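Local coordinates for DUF1881 domain-containing protein (Neurospora crassa, PDB 5Z6D), which is an abundant perithecial protein of uncertain role, in which an Ig-like domain packs against a betagamma-crystallin domain and renders its calcium site inoperative, at residues A[165-168]-A[173-176]. The protein carries 1 engineered substitution. Numbering follows the deposited sequence.
Sequences FEWN and EVDV
F165 meets V176 edge-on: CG2 of V176 sits near the plane of the phenyl ring, 3.6 Å from CE1 of F165, the two side chains lying alongside each other and pointing the same way. The CA of F165 adds a CA-H...O contact to the O of D175, and that same oxygen accepts the N-H of E166. E166 is locked from both its backbone ends, since its O takes the N-H of D175 in a nearly straight bond (N to O 2.9 Å). On the opposite face from E166, W167 has CG anti to its backbone N (chi1 -170°), which swings the indole across the partner strand. The O of E173 stands over one ring face, 3.5 Å from CD2 of W167 and offset toward the rim, while CG2 of V174 touches CZ3 of W167 at 3.9 Å. Cutting the indole back to an alanine would take away the ring face over the E173 O and is likely to leave CG2 of V174 without its aromatic neighbour. N168 closes the pairing, exchanging two backbone bonds with E173, and its side chain reaches diagonally to D175: ND2 donates to OD2 of D175 at 2.8 Å, on the syn side of a carboxylate turned 54° from the amide. R190 forms a salt bridge with OD1 of D175, so the carboxylate is gripped through both oxygens, and OD1 of N168 accepts the N-H of N171 in the connecting loop. With F165, W167 and V174 packed on M136 of the facing sheet, this is an antiparallel beta hairpin at the edge of an Ig-like beta sandwich.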
loop_
_atom_site.group_PDB
_atom_site.type_symbol
_atom_site.label_atom_id
_atom_site.label_comp_id
_atom_site.label_asym_id
_atom_site.label_seq_id
_atom_site.Cartn_x
_atom_site.Cartn_y
_atom_site.Cartn_z
ATOM N N PHE A 165 6.775 10.967 -5.369
ATOM C CA PHE A 165 6.147 10.091 -6.359
ATOM C C PHE A 165 5.581 10.896 -7.508
ATOM O O PHE A 165 4.941 11.927 -7.303
ATOM C CB PHE A 165 5.008 9.283 -5.746
ATOM C CG PHE A 165 5.420 8.401 -4.604
ATOM C CD1 PHE A 165 6.274 7.333 -4.804
ATOM C CD2 PHE A 165 4.921 8.631 -3.334
ATOM C CE1 PHE A 165 6.637 6.509 -3.745
ATOM C CE2 PHE A 165 5.274 7.809 -2.272
ATOM C CZ PHE A 165 6.125 6.747 -2.483
ATOM N N GLU A 166 5.785 10.417 -8.725
ATOM C CA GLU A 166 5.153 11.089 -9.853
ATOM C C GLU A 166 4.693 10.060 -10.866
ATOM O O GLU A 166 5.264 8.986 -10.962
ATOM C CB GLU A 166 6.107 12.107 -10.503
ATOM C CG GLU A 166 7.291 11.512 -11.232
ATOM C CD GLU A 166 8.145 12.575 -11.914
ATOM O OE1 GLU A 166 7.898 13.780 -11.683
ATOM O OE2 GLU A 166 9.062 12.209 -12.679
ATOM N N TRP A 167 3.644 10.384 -11.610
ATOM C CA TRP A 167 3.193 9.492 -12.661
ATOM C C TRP A 167 4.079 9.616 -13.888
ATOM O O TRP A 167 4.361 10.720 -14.357
ATOM C CB TRP A 167 1.740 9.776 -13.045
ATOM C CG TRP A 167 1.205 8.719 -13.950
ATOM C CD1 TRP A 167 1.170 8.747 -15.315
ATOM C CD2 TRP A 167 0.662 7.452 -13.559
ATOM N NE1 TRP A 167 0.623 7.581 -15.798
ATOM C CE2 TRP A 167 0.299 6.772 -14.740
ATOM C CE3 TRP A 167 0.426 6.837 -12.325
ATOM C CZ2 TRP A 167 -0.277 5.499 -14.723
ATOM C CZ3 TRP A 167 -0.145 5.576 -12.308
ATOM C CH2 TRP A 167 -0.489 4.918 -13.502
ATOM N N ASN A 168 4.520 8.467 -14.389
ATOM C CA ASN A 168 5.276 8.371 -15.629
ATOM C C ASN A 168 4.330 8.007 -16.764
ATOM O O ASN A 168 3.879 6.852 -16.868
ATOM C CB ASN A 168 6.388 7.333 -15.511
ATOM C CG ASN A 168 7.357 7.390 -16.669
ATOM O OD1 ASN A 168 6.972 7.200 -17.820
ATOM N ND2 ASN A 168 8.625 7.653 -16.370
ATOM N N GLU A 173 3.449 4.254 -15.356
ATOM C CA GLU A 173 3.908 3.701 -14.074
ATOM C C GLU A 173 3.976 4.776 -13.008
ATOM O O GLU A 173 3.851 5.948 -13.314
ATOM C CB GLU A 173 5.290 3.055 -14.216
ATOM C CG GLU A 173 5.296 1.665 -14.819
ATOM C CD GLU A 173 6.697 1.104 -14.955
ATOM O OE1 GLU A 173 7.652 1.907 -15.060
ATOM O OE2 GLU A 173 6.842 -0.137 -14.954
ATOM N N VAL A 174 4.167 4.377 -11.753
ATOM C CA VAL A 174 4.555 5.330 -10.720
ATOM C C VAL A 174 6.074 5.338 -10.616
ATOM O O VAL A 174 6.710 4.282 -10.629
ATOM C CB VAL A 174 3.937 4.979 -9.354
ATOM C CG1 VAL A 174 4.496 5.881 -8.241
ATOM C CG2 VAL A 174 2.423 5.080 -9.417
ATOM N N ASP A 175 6.659 6.531 -10.531
ATOM C CA ASP A 175 8.096 6.673 -10.353
ATOM C C ASP A 175 8.426 7.258 -8.986
ATOM O O ASP A 175 7.773 8.206 -8.525
ATOM C CB ASP A 175 8.700 7.580 -11.419
ATOM C CG ASP A 175 8.804 6.916 -12.765
ATOM O OD1 ASP A 175 8.301 5.786 -12.913
ATOM O OD2 ASP A 175 9.383 7.543 -13.677
ATOM N N VAL A 176 9.436 6.682 -8.349
ATOM C CA VAL A 176 10.087 7.316 -7.218
ATOM C C VAL A 176 11.179 8.219 -7.765
ATOM O O VAL A 176 12.059 7.761 -8.491
ATOM C CB VAL A 176 10.687 6.282 -6.250
ATOM C CG1 VAL A 176 11.626 6.956 -5.269
ATOM C CG2 VAL A 176 9.578 5.533 -5.514
#